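Side-chain contacts in MamA (Candidatus Magnetobacterium bavaricum, PDB 3VTX), which is a tetratricopeptide-repeat protein, an all-helical solenoid of a kind that commonly serves as a scaffold for contacts between proteins: residues A[87-92]-A[118-123]; A[75-80]-A[107-112]; A[7-12]-A[38-43]; A[27-32]-A[47-52]. All blocks are in the same frame, centred on the assembly; numbering follows the deposited sequence. Where two conformers were deposited one is given.

Overall arrangement
From the N terminus, interaction 3 closes the first loop, bringing helix 5-18 up to the start of helix 39-51. Interaction 4 opens inside that loop, on helix 21-34, and ends near the far end of helix 39-51, so the two cross and share a helix; their centres lie about 8 Å apart. After both have closed, interaction 2 joins helices 73-85 and 107-119. Interaction 1 crosses it, linking the start of helix 89-102 to the end of helix 107-119, which both use. The two pairs follow in series along the superhelix and touch where I78 of interaction 2 packs on M50 and K47 of interaction 4, and A75 of interaction 2 on L43 of interaction 3.

Interaction 1. Residues A[87-92]-A[118-123]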
loop_
_atom_site.group_PDB
_atom_site.type_symbol
_atom_site.label_atom_id
_atom_site.label_comp_id
_atom_site.label_asym_id
_atom_site.label_seq_id
_atom_site.Cartn_x
_atom_site.Cartn_y
_atom_site.Cartn_z
ATOM N N ASP A 87 13.109 0.533 -2.837
ATOM C CA ASP A 87 13.880 -0.611 -3.376
ATOM C C ASP A 87 14.454 -1.492 -2.285
ATOM O O ASP A 87 15.617 -1.975 -2.389
ATOM C CB ASP A 87 15.018 -0.083 -4.266
ATOM C CG ASP A 87 15.392 -1.059 -5.317
ATOM O OD1 ASP A 87 14.477 -1.811 -5.703
ATOM O OD2 ASP A 87 16.573 -1.066 -5.753
ATOM N N GLU A 88 13.707 -1.662 -1.210
ATOM C CA GLU A 88 14.091 -2.546 -0.090
ATOM C C GLU A 88 13.020 -3.644 -0.093
ATOM O O GLU A 88 12.118 -3.643 0.685
ATOM C CB GLU A 88 14.182 -1.820 1.238
ATOM C CG GLU A 88 15.360 -0.856 1.321
ATOM C CD GLU A 88 16.704 -1.581 1.234
ATOM O OE1 GLU A 88 16.770 -2.760 1.675
ATOM O OE2 GLU A 88 17.678 -1.004 0.654
ATOM N N LYS A 89 13.195 -4.643 -0.967
ATOM C CA LYS A 89 12.070 -5.567 -1.301
ATOM C C LYS A 89 11.868 -6.597 -0.244
ATOM O O LYS A 89 10.732 -6.903 0.067
ATOM C CB LYS A 89 12.337 -6.215 -2.649
ATOM C CG LYS A 89 12.141 -5.282 -3.785
ATOM C CD LYS A 89 12.408 -5.932 -5.071
ATOM C CE LYS A 89 12.330 -4.965 -6.208
ATOM N NZ LYS A 89 12.441 -5.717 -7.514
ATOM N N GLN A 90 12.941 -7.093 0.389
ATOM C CA GLN A 90 12.704 -8.007 1.485
ATOM C C GLN A 90 12.099 -7.350 2.699
ATOM O O GLN A 90 11.296 -7.951 3.392
ATOM C CB GLN A 90 13.982 -8.755 1.881
ATOM C CG GLN A 90 13.757 -9.881 2.908
ATOM C CD GLN A 90 12.778 -10.916 2.412
ATOM O OE1 GLN A 90 12.951 -11.450 1.326
ATOM N NE2 GLN A 90 11.719 -11.145 3.172
ATOM N N ALA A 91 12.454 -6.090 2.966
ATOM C CA ALA A 91 11.822 -5.428 4.070
ATOM C C ALA A 91 10.335 -5.199 3.723
ATOM O O ALA A 91 9.519 -5.078 4.614
ATOM C CB ALA A 91 12.538 -4.035 4.370
ATOM N N ALA A 92 10.048 -4.996 2.456
ATOM C CA ALA A 92 8.686 -4.763 1.991
ATOM C C ALA A 92 7.860 -6.028 2.250
ATOM O O ALA A 92 6.775 -5.954 2.759
ATOM C CB ALA A 92 8.624 -4.367 0.520
ATOM N N ASP A 118 6.326 -10.155 -7.878
ATOM C CA ASP A 118 6.470 -10.253 -9.321
ATOM C C ASP A 118 7.706 -9.458 -9.773
ATOM O O ASP A 118 8.388 -9.880 -10.731
ATOM C CB ASP A 118 5.258 -9.762 -10.067
ATOM C CG ASP A 118 5.159 -10.366 -11.522
ATOM O OD1 ASP A 118 5.298 -11.585 -11.647
ATOM O OD2 ASP A 118 5.013 -9.526 -12.471
ATOM N N SER A 119 7.974 -8.358 -9.093
ATOM C CA SER A 119 9.126 -7.526 -9.421
ATOM C C SER A 119 10.419 -8.236 -9.207
ATOM O O SER A 119 11.428 -7.800 -9.779
ATOM C CB SER A 119 9.174 -6.195 -8.704
ATOM O OG SER A 119 9.582 -6.358 -7.350
ATOM N N MET A 120 10.403 -9.221 -8.357
ATOM C CA MET A 120 11.560 -10.058 -8.026
ATOM C C MET A 120 11.666 -11.304 -8.878
ATOM O O MET A 120 12.641 -12.063 -8.726
ATOM C CB MET A 120 11.455 -10.460 -6.562
ATOM C CG MET A 120 11.602 -9.289 -5.648
ATOM S SD MET A 120 11.060 -9.799 -3.956
ATOM C CE MET A 120 12.268 -11.075 -3.527
ATOM N N GLY A 121 10.688 -11.551 -9.748
ATOM C CA GLY A 121 10.645 -12.777 -10.475
ATOM C C GLY A 121 10.008 -13.955 -9.783
ATOM O O GLY A 121 10.060 -15.099 -10.275
ATOM N N GLU A 122 9.379 -13.690 -8.660
ATOM C CA GLU A 122 8.763 -14.703 -7.883
ATOM C C GLU A 122 7.309 -14.841 -8.350
ATOM O O GLU A 122 6.353 -14.486 -7.630
ATOM C CB GLU A 122 8.873 -14.376 -6.399
ATOM C CG GLU A 122 10.289 -14.548 -5.857
ATOM C CD GLU A 122 10.674 -16.013 -5.658
ATOM O OE1 GLU A 122 9.804 -16.932 -5.658
ATOM O OE2 GLU A 122 11.910 -16.226 -5.542
ATOM N N HIS A 123 7.144 -15.367 -9.559
ATOM C CA HIS A 123 5.824 -15.276 -10.220
ATOM C C HIS A 123 4.778 -16.125 -9.542
ATOM O O HIS A 123 3.619 -15.706 -9.444
ATOM C CB HIS A 123 5.926 -15.698 -11.672
ATOM C CG HIS A 123 6.995 -15.003 -12.415
ATOM N ND1 HIS A 123 6.989 -13.628 -12.577
ATOM C CD2 HIS A 123 8.138 -15.453 -13.006
ATOM C CE1 HIS A 123 8.079 -13.270 -13.251
ATOM N NE2 HIS A 123 8.765 -14.352 -13.559
#
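K89 reaches from the first turn of helix 89-102 to S119 and M120 at the end of helix 107-119, a surface contact between successive tetratricopeptide repeats. K89 NZ donates to S119 OG at 2.9 Å. That hydroxyl is also hydrogen-bonded to V116 O one turn back, a second bond that should limit its rotation. The K89 chain is extended beyond CG (chi2 180°), long enough to carry NZ past M120 to the serine. The two chains run alongside each other in opposite directions, with K89 CD 3.5 Å from M120 CG and K89 CB 4.0 Å from M120 SD. Apolar methylenes therefore line the approach to a polar tip.

Both partners sit beside helix ends. E88, just before K89, is the N-cap of its helix, and D87 closes the preceding helix as the positive-phi residue of a Schellman motif. G121 follows M120 with positive phi in a second Schellman motif, and its N bonds to D118 O at 3.0 Å. Beyond this turn H123 starts the next helix and reaches back to D118. G121 O lies 3.4 Å above one face of the H123 imidazole, toward its rim. H123 ND1 donates almost straight (167°) to D118 OD1 at 2.8 Å; the oxygen lies in the H123 ring plane and is met on the syn side of the carboxylate, though 32° out of the carboxylate's own plane.

Interaction 2. Residues A[75-80]-A[107-112]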
loop_
_atom_site.group_PDB
_atom_site.type_symbol
_atom_site.label_atom_id
_atom_site.label_comp_id
_atom_site.label_asym_id
_atom_site.label_seq_id
_atom_site.Cartn_x
_atom_site.Cartn_y
_atom_site.Cartn_z
ATOM N N ALA A 75 -0.160 0.308 9.655
ATOM C CA ALA A 75 1.220 0.741 9.780
ATOM C C ALA A 75 2.200 -0.155 9.014
ATOM O O ALA A 75 3.095 0.339 8.352
ATOM C CB ALA A 75 1.616 0.858 11.240
ATOM N N TYR A 76 2.050 -1.470 9.161
ATOM C CA TYR A 76 2.829 -2.424 8.426
ATOM C C TYR A 76 2.628 -2.290 6.907
ATOM O O TYR A 76 3.606 -2.450 6.152
ATOM C CB TYR A 76 2.605 -3.838 8.953
ATOM C CG TYR A 76 3.361 -4.161 10.219
ATOM C CD1 TYR A 76 4.738 -4.242 10.213
ATOM C CD2 TYR A 76 2.680 -4.432 11.430
ATOM C CE1 TYR A 76 5.428 -4.545 11.381
ATOM C CE2 TYR A 76 3.374 -4.754 12.581
ATOM C CZ TYR A 76 4.712 -4.825 12.552
ATOM O OH TYR A 76 5.437 -5.188 13.701
ATOM N N TYR A 77 1.391 -2.070 6.478
ATOM C CA TYR A 77 1.101 -1.918 5.073
ATOM C C TYR A 77 1.861 -0.701 4.548
ATOM O O TYR A 77 2.403 -0.740 3.450
ATOM C CB TYR A 77 -0.428 -1.761 4.847
ATOM C CG TYR A 77 -0.763 -1.337 3.409
ATOM C CD1 TYR A 77 -0.570 -2.219 2.307
ATOM C CD2 TYR A 77 -1.198 -0.042 3.141
ATOM C CE1 TYR A 77 -0.875 -1.793 1.055
ATOM C CE2 TYR A 77 -1.485 0.399 1.823
ATOM C CZ TYR A 77 -1.286 -0.509 0.818
ATOM O OH TYR A 77 -1.527 -0.155 -0.497
ATOM N N ILE A 78 1.806 0.409 5.271
ATOM C CA ILE A 78 2.425 1.641 4.806
ATOM C C ILE A 78 3.921 1.468 4.830
ATOM O O ILE A 78 4.581 1.819 3.868
ATOM C CB ILE A 78 1.990 2.874 5.593
ATOM C CG1 ILE A 78 0.457 3.077 5.498
ATOM C CG2 ILE A 78 2.817 4.089 5.088
ATOM C CD1 ILE A 78 -0.151 4.155 6.488
ATOM N N LEU A 79 4.446 0.845 5.872
ATOM C CA LEU A 79 5.874 0.573 5.990
ATOM C C LEU A 79 6.316 -0.326 4.865
ATOM O O LEU A 79 7.311 -0.098 4.220
ATOM C CB LEU A 79 6.188 -0.114 7.324
ATOM C CG LEU A 79 7.670 -0.560 7.568
ATOM C CD1 LEU A 79 8.635 0.626 7.350
ATOM C CD2 LEU A 79 7.862 -1.192 9.010
ATOM N N GLY A 80 5.563 -1.378 4.620
ATOM C CA GLY A 80 5.987 -2.272 3.511
ATOM C C GLY A 80 5.859 -1.650 2.131
ATOM O O GLY A 80 6.742 -1.808 1.292
ATOM N N ALA A 107 -6.968 -6.573 1.371
ATOM C CA ALA A 107 -6.719 -6.719 -0.085
ATOM C C ALA A 107 -5.592 -5.863 -0.607
ATOM O O ALA A 107 -4.855 -6.303 -1.464
ATOM C CB ALA A 107 -8.020 -6.377 -0.841
ATOM N N ASP A 108 -5.452 -4.639 -0.133
ATOM C CA ASP A 108 -4.365 -3.786 -0.592
ATOM C C ASP A 108 -2.986 -4.348 -0.305
ATOM O O ASP A 108 -2.062 -4.199 -1.146
ATOM C CB ASP A 108 -4.480 -2.391 -0.006
ATOM C CG ASP A 108 -5.429 -1.485 -0.845
ATOM O OD1 ASP A 108 -5.128 -1.112 -2.041
ATOM O OD2 ASP A 108 -6.418 -1.085 -0.224
ATOM N N ALA A 109 -2.861 -4.992 0.835
ATOM C CA ALA A 109 -1.636 -5.611 1.233
ATOM C C ALA A 109 -1.307 -6.804 0.398
ATOM O O ALA A 109 -0.129 -6.983 0.049
ATOM C CB ALA A 109 -1.705 -6.007 2.744
ATOM N N TYR A 110 -2.291 -7.653 0.089
ATOM C CA TYR A 110 -2.013 -8.820 -0.720
ATOM C C TYR A 110 -1.606 -8.330 -2.137
ATOM O O TYR A 110 -0.705 -8.916 -2.745
ATOM C CB TYR A 110 -3.193 -9.713 -0.921
ATOM C CG TYR A 110 -3.505 -10.621 0.260
ATOM C CD1 TYR A 110 -4.569 -10.332 1.069
ATOM C CD2 TYR A 110 -2.734 -11.725 0.533
ATOM C CE1 TYR A 110 -4.880 -11.184 2.146
ATOM C CE2 TYR A 110 -3.038 -12.589 1.634
ATOM C CZ TYR A 110 -4.116 -12.259 2.424
ATOM O OH TYR A 110 -4.499 -13.135 3.494
ATOM N N TYR A 111 -2.292 -7.309 -2.653
ATOM C CA TYR A 111 -1.986 -6.794 -4.017
ATOM C C TYR A 111 -0.557 -6.245 -4.066
ATOM O O TYR A 111 0.246 -6.654 -4.911
ATOM C CB TYR A 111 -2.991 -5.804 -4.546
ATOM C CG TYR A 111 -2.804 -5.479 -5.999
ATOM C CD1 TYR A 111 -2.814 -6.508 -6.916
ATOM C CD2 TYR A 111 -2.517 -4.226 -6.423
ATOM C CE1 TYR A 111 -2.589 -6.259 -8.279
ATOM C CE2 TYR A 111 -2.266 -3.963 -7.791
ATOM C CZ TYR A 111 -2.321 -4.999 -8.679
ATOM O OH TYR A 111 -2.087 -4.709 -10.016
ATOM N N LYS A 112 -0.212 -5.421 -3.103
ATOM C CA LYS A 112 1.155 -4.886 -3.031
ATOM C C LYS A 112 2.192 -6.000 -2.897
ATOM O O LYS A 112 3.286 -5.955 -3.540
ATOM C CB LYS A 112 1.325 -3.872 -1.869
ATOM C CG LYS A 112 0.707 -2.486 -2.059
ATOM C CD LYS A 112 1.441 -1.485 -2.986
ATOM C CE LYS A 112 1.237 -0.024 -2.473
ATOM N NZ LYS A 112 1.815 0.970 -3.434
#
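The Y77 ring of helix 73-85 points into helix 107-119 and lies obliquely against D108, A109 and K112. With CG anti to the backbone N (chi1 169°), the side chain leaves its helix toward the neighbour; the local axes of segments 75-80 and 107-112 approach to 10.3 Å and run 25° from parallel. The near side of the ring rests on backbone: Y77 CD1 is 3.7 Å from A109 CA, with the A109 methyl CB 4.0 Å from the same Y77 CD1. Further out, Y77 CE1 comes within 3.5 Å of D108 O, a carbonyl already engaged by K112 N in the helix.

K112 crosses the tyrosine at about a right angle. Bends at chi2 and chi3 bring its CG and CE beside the phenol oxygen, with Y77 OH 3.4 Å from K112 CE in one of two modelled conformers. The D108 carboxylate plane is turned 47° from the ring, and D108 CB is the atom that approaches, 3.7 Å from Y77 OH. Y106 meets the same ring. Between two successive repeats of the tetratricopeptide solenoid, the contact is thus chiefly van der Waals, although in that K112 conformer the CE methylene beside the ammonium may give the phenol oxygen a weakly favourable electrostatic neighbour.

Interaction 3. Residues A[7-12]-A[38-43]; sequences IYMDIG and NVETLL
The N-cap of helix 39-51, formed by N38 with T41, receives the thioether of M9 from helix 5-18. M9 CE lies 3.3 Å from T41 OG1 and 3.8 Å from N38 OD1, so the methyl is set against the two oxygens of the cap. M9 carries CG anti to its backbone nitrogen (chi1 -161°) and runs straight out of its helix; the bend at the last torsion (chi3 -42°) then turns the methyl to the cap while the sulfur stays beside E40. There M9 SD is 3.6 Å from E40 CD, and the two side chains cross at about a right angle. E40 is extended, with the aliphatic CG and the carboxylate carbon both alongside the sulfur.

N38 OD1 is gripped twice from within its own segment. T41 N donates to N38 OD1 at 2.9 Å in the carbonyl plane, the capping bond proper. T41 OG1 donates to N38 OD1 at 2.7 Å from a different direction, 69° out of that plane. Together the two bonds restrict rotation of the amide, and N38 ND2 is tied at its other end to D35 OD2, in the loop before it. M9 packs by van der Waals contact, its methyl against the cap oxygens, where weak C-H...O attraction is possible. T41 also touches V31 and L32 of helix 21-34, so the threonine lies where three consecutive helices come together. The asparagine cap is a local feature of this contact, whereas packing between helices two apart in the chain, here 5-18 and 39-51, is typical of the tetratricopeptide-repeat superhelix.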
loop_
_atom_site.group_PDB
_atom_site.type_symbol
_atom_site.label_atom_id
_atom_site.label_comp_id
_atom_site.label_asym_id
_atom_site.label_seq_id
_atom_site.Cartn_x
_atom_site.Cartn_y
_atom_site.Cartn_z
ATOM N N ILE A 7 -2.318 19.973 21.840
ATOM C CA ILE A 7 -2.428 21.197 21.100
ATOM C C ILE A 7 -1.622 21.058 19.780
ATOM O O ILE A 7 -2.117 21.373 18.705
ATOM C CB ILE A 7 -1.932 22.414 21.878
ATOM C CG1 ILE A 7 -2.771 22.660 23.170
ATOM C CG2 ILE A 7 -1.959 23.663 20.959
ATOM C CD1 ILE A 7 -2.004 23.466 24.287
ATOM N N TYR A 8 -0.377 20.630 19.878
ATOM C CA TYR A 8 0.441 20.476 18.617
ATOM C C TYR A 8 -0.052 19.387 17.672
ATOM O O TYR A 8 -0.045 19.580 16.446
ATOM C CB TYR A 8 1.911 20.282 18.938
ATOM C CG TYR A 8 2.478 21.593 19.380
ATOM C CD1 TYR A 8 2.532 22.648 18.479
ATOM C CD2 TYR A 8 2.846 21.829 20.708
ATOM C CE1 TYR A 8 3.011 23.897 18.833
ATOM C CE2 TYR A 8 3.352 23.128 21.099
ATOM C CZ TYR A 8 3.409 24.156 20.141
ATOM O OH TYR A 8 3.875 25.445 20.411
ATOM N N MET A 9 -0.506 18.264 18.202
ATOM C CA MET A 9 -1.102 17.302 17.303
ATOM C C MET A 9 -2.282 17.931 16.535
ATOM O O MET A 9 -2.416 17.721 15.342
ATOM C CB MET A 9 -1.490 16.012 18.028
ATOM C CG MET A 9 -1.667 14.846 17.078
ATOM S SD MET A 9 -2.270 13.345 17.973
ATOM C CE MET A 9 -1.276 13.395 19.500
ATOM N N ASP A 10 -3.194 18.671 17.192
ATOM C CA ASP A 10 -4.343 19.352 16.480
ATOM C C ASP A 10 -3.892 20.312 15.395
ATOM O O ASP A 10 -4.484 20.420 14.316
ATOM C CB ASP A 10 -5.203 20.229 17.435
ATOM C CG ASP A 10 -6.167 21.205 16.660
ATOM O OD1 ASP A 10 -7.041 20.688 15.915
ATOM O OD2 ASP A 10 -6.035 22.474 16.772
ATOM N N ILE A 11 -2.886 21.118 15.719
ATOM C CA ILE A 11 -2.312 22.069 14.729
ATOM C C ILE A 11 -1.843 21.264 13.517
ATOM O O ILE A 11 -2.215 21.538 12.370
ATOM C CB ILE A 11 -1.170 22.917 15.336
ATOM C CG1 ILE A 11 -1.739 23.916 16.366
ATOM C CG2 ILE A 11 -0.420 23.708 14.246
ATOM C CD1 ILE A 11 -0.725 24.435 17.347
ATOM N N GLY A 12 -1.116 20.184 13.783
ATOM C CA GLY A 12 -0.618 19.378 12.655
ATOM C C GLY A 12 -1.732 18.817 11.804
ATOM O O GLY A 12 -1.684 18.843 10.581
ATOM N N ASN A 38 5.008 8.750 21.210
ATOM C CA ASN A 38 3.615 8.968 20.861
ATOM C C ASN A 38 3.361 8.245 19.528
ATOM O O ASN A 38 3.680 8.787 18.457
ATOM C CB ASN A 38 3.377 10.462 20.695
ATOM C CG ASN A 38 1.913 10.810 20.605
ATOM O OD1 ASN A 38 1.213 10.584 19.592
ATOM N ND2 ASN A 38 1.410 11.349 21.711
ATOM N N VAL A 39 2.798 7.052 19.599
ATOM C CA VAL A 39 2.569 6.253 18.393
ATOM C C VAL A 39 1.575 6.912 17.459
ATOM O O VAL A 39 1.751 6.827 16.236
ATOM C CB VAL A 39 2.181 4.776 18.707
ATOM C CG1 VAL A 39 3.387 4.046 19.359
ATOM C CG2 VAL A 39 0.951 4.710 19.560
ATOM N N GLU A 40 0.568 7.619 17.982
ATOM C CA GLU A 40 -0.450 8.218 17.109
ATOM C C GLU A 40 0.226 9.276 16.178
ATOM O O GLU A 40 -0.068 9.351 14.943
ATOM C CB GLU A 40 -1.494 8.942 17.930
ATOM C CG GLU A 40 -2.530 9.602 17.131
ATOM C CD GLU A 40 -3.764 10.045 17.897
ATOM O OE1 GLU A 40 -3.692 10.093 19.144
ATOM O OE2 GLU A 40 -4.783 10.341 17.216
ATOM N N THR A 41 1.127 10.042 16.792
ATOM C CA THR A 41 1.953 11.053 16.081
ATOM C C THR A 41 2.957 10.455 15.120
ATOM O O THR A 41 3.105 10.965 14.008
ATOM C CB THR A 41 2.577 12.051 17.041
ATOM O OG1 THR A 41 1.487 12.620 17.778
ATOM C CG2 THR A 41 3.326 13.296 16.284
ATOM N N LEU A 42 3.604 9.383 15.512
ATOM C CA LEU A 42 4.531 8.687 14.615
ATOM C C LEU A 42 3.826 8.230 13.352
ATOM O O LEU A 42 4.350 8.454 12.237
ATOM C CB LEU A 42 5.236 7.535 15.313
ATOM C CG LEU A 42 6.339 7.904 16.258
ATOM C CD1 LEU A 42 6.736 6.698 17.189
ATOM C CD2 LEU A 42 7.610 8.503 15.584
ATOM N N LEU A 43 2.613 7.707 13.466
ATOM C CA LEU A 43 1.880 7.228 12.301
ATOM C C LEU A 43 1.440 8.415 11.449
ATOM O O LEU A 43 1.504 8.382 10.251
ATOM C CB LEU A 43 0.668 6.400 12.738
ATOM C CG LEU A 43 -0.108 5.823 11.583
ATOM C CD1 LEU A 43 0.753 4.972 10.616
ATOM C CD2 LEU A 43 -1.285 4.961 12.196
#

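Interaction 4. Residues A[27-32]-A[47-52]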
loop_
_atom_site.group_PDB
_atom_site.type_symbol
_atom_site.label_atom_id
_atom_site.label_comp_id
_atom_site.label_asym_id
_atom_site.label_seq_id
_atom_site.Cartn_x
_atom_site.Cartn_y
_atom_site.Cartn_z
ATOM N N ALA A 27 4.676 20.660 13.355
ATOM C CA ALA A 27 3.870 20.435 14.521
ATOM C C ALA A 27 4.032 19.003 15.107
ATOM O O ALA A 27 4.228 18.823 16.304
ATOM C CB ALA A 27 2.402 20.744 14.205
ATOM N N TYR A 28 4.121 17.976 14.239
ATOM C CA TYR A 28 4.251 16.620 14.696
ATOM C C TYR A 28 5.617 16.357 15.261
ATOM O O TYR A 28 5.766 15.672 16.326
ATOM C CB TYR A 28 3.926 15.690 13.522
ATOM C CG TYR A 28 2.489 15.675 12.979
ATOM C CD1 TYR A 28 1.379 15.752 13.803
ATOM C CD2 TYR A 28 2.247 15.476 11.631
ATOM C CE1 TYR A 28 0.114 15.753 13.286
ATOM C CE2 TYR A 28 0.969 15.389 11.128
ATOM C CZ TYR A 28 -0.092 15.506 11.967
ATOM O OH TYR A 28 -1.333 15.410 11.442
ATOM N N LYS A 29 6.638 17.002 14.672
ATOM C CA LYS A 29 7.964 16.913 15.180
ATOM C C LYS A 29 8.059 17.538 16.596
ATOM O O LYS A 29 8.858 17.045 17.436
ATOM C CB LYS A 29 8.999 17.478 14.259
ATOM C CG LYS A 29 9.325 16.622 13.004
ATOM C CD LYS A 29 10.331 17.238 12.109
ATOM C CE LYS A 29 10.715 16.380 10.946
ATOM N NZ LYS A 29 11.683 17.121 10.091
ATOM N N LYS A 30 7.311 18.617 16.801
ATOM C CA LYS A 30 7.304 19.318 18.103
ATOM C C LYS A 30 6.671 18.349 19.152
ATOM O O LYS A 30 7.252 18.167 20.230
ATOM C CB LYS A 30 6.547 20.602 17.993
ATOM C CG LYS A 30 6.512 21.399 19.385
ATOM C CD LYS A 30 6.464 22.907 19.228
ATOM C CE LYS A 30 6.837 23.629 20.574
ATOM N NZ LYS A 30 8.179 23.107 21.062
ATOM N N VAL A 31 5.584 17.683 18.784
ATOM C CA VAL A 31 4.979 16.645 19.643
ATOM C C VAL A 31 6.025 15.616 20.053
ATOM O O VAL A 31 6.157 15.255 21.240
ATOM C CB VAL A 31 3.807 15.986 19.008
ATOM C CG1 VAL A 31 3.327 14.757 19.871
ATOM C CG2 VAL A 31 2.691 16.921 18.760
ATOM N N LEU A 32 6.795 15.133 19.063
ATOM C CA LEU A 32 7.726 14.044 19.233
ATOM C C LEU A 32 8.990 14.443 19.965
ATOM O O LEU A 32 9.654 13.577 20.529
ATOM C CB LEU A 32 8.055 13.401 17.870
ATOM C CG LEU A 32 6.873 12.674 17.237
ATOM C CD1 LEU A 32 7.159 12.247 15.730
ATOM C CD2 LEU A 32 6.461 11.370 18.038
ATOM N N LYS A 47 2.511 9.165 7.651
ATOM C CA LYS A 47 1.526 9.352 6.588
ATOM C C LYS A 47 1.697 10.683 5.827
ATOM O O LYS A 47 1.417 10.736 4.609
ATOM C CB LYS A 47 0.137 9.271 7.152
ATOM C CG LYS A 47 -0.333 7.937 7.573
ATOM C CD LYS A 47 -1.709 8.008 8.186
ATOM C CE LYS A 47 -2.236 6.597 8.451
ATOM N NZ LYS A 47 -3.592 6.616 9.175
ATOM N N THR A 48 2.098 11.729 6.553
ATOM C CA THR A 48 2.324 13.042 5.968
ATOM C C THR A 48 3.486 12.971 4.968
ATOM O O THR A 48 3.366 13.509 3.887
ATOM C CB THR A 48 2.542 14.105 6.977
ATOM O OG1 THR A 48 1.442 14.114 7.916
ATOM C CG2 THR A 48 2.704 15.496 6.336
ATOM N N TYR A 49 4.573 12.303 5.343
ATOM C CA TYR A 49 5.658 12.155 4.433
ATOM C C TYR A 49 5.231 11.309 3.230
ATOM O O TYR A 49 5.684 11.529 2.129
ATOM C CB TYR A 49 6.907 11.592 5.155
ATOM C CG TYR A 49 7.756 12.629 5.873
ATOM C CD1 TYR A 49 8.355 13.686 5.158
ATOM C CD2 TYR A 49 8.014 12.522 7.236
ATOM C CE1 TYR A 49 9.225 14.559 5.747
ATOM C CE2 TYR A 49 8.839 13.460 7.874
ATOM C CZ TYR A 49 9.419 14.480 7.122
ATOM O OH TYR A 49 10.258 15.349 7.758
ATOM N N MET A 50 4.365 10.313 3.409
ATOM C CA MET A 50 3.901 9.519 2.250
ATOM C C MET A 50 3.070 10.402 1.326
ATOM O O MET A 50 3.211 10.264 0.115
ATOM C CB MET A 50 3.092 8.299 2.692
ATOM C CG MET A 50 3.889 7.263 3.461
ATOM S SD MET A 50 5.275 6.539 2.599
ATOM C CE MET A 50 4.365 5.412 1.418
ATOM N N ASP A 51 2.285 11.308 1.888
ATOM C CA ASP A 51 1.429 12.236 1.127
ATOM C C ASP A 51 2.247 13.080 0.147
ATOM O O ASP A 51 1.811 13.393 -0.975
ATOM C CB ASP A 51 0.630 13.165 2.046
ATOM C CG ASP A 51 -0.600 12.519 2.709
ATOM O OD1 ASP A 51 -1.073 11.451 2.274
ATOM O OD2 ASP A 51 -1.045 13.168 3.695
ATOM N N ILE A 52 3.451 13.452 0.558
ATOM C CA ILE A 52 4.287 14.238 -0.321
ATOM C C ILE A 52 5.378 13.494 -1.065
ATOM O O ILE A 52 6.218 14.099 -1.738
ATOM C CB ILE A 52 4.796 15.417 0.407
ATOM C CG1 ILE A 52 5.552 14.955 1.632
ATOM C CG2 ILE A 52 3.571 16.271 0.800
ATOM C CD1 ILE A 52 6.089 15.974 2.385
#
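T48 OG1 is hydrogen-bonded to K44 O one turn back in helix 39-51 and, across to helix 21-34, faces the edge of the Y28 ring, 3.5 Å from CE2 and close to the ring plane. Both helices belong to the first tetratricopeptide-type repeat. The hydroxyl, anti to the carbonyl carbon (chi1 -54°), stays beside its own backbone N, where one oxygen can serve the helix and meet the slightly positive C-H rim of the tyrosine. The two side chains cross at a slant. One position along from CE2, the ring carries Y28 OH, hydrogen-bonded to D13 OD1 of helix 5-18, which should limit swinging of the phenol.

A second, more exposed link runs between K29 and Y49. K29 leaves its helix off to one side, but its fully extended chain brings the end to the tyrosine at about a right angle. Y49 is backed by I25 of helix 21-34 and by D57 and A58 of the next helix. Two further pairs tie segment 47-52 outward: K47 to E74 and D51 to R16, both salt bridges. K29 CE lies at the edge of the Y49 ring, 3.4 Å from OH, and K29 NZ makes a weak hydrogen bond of 3.3 Å to that same Y49 OH.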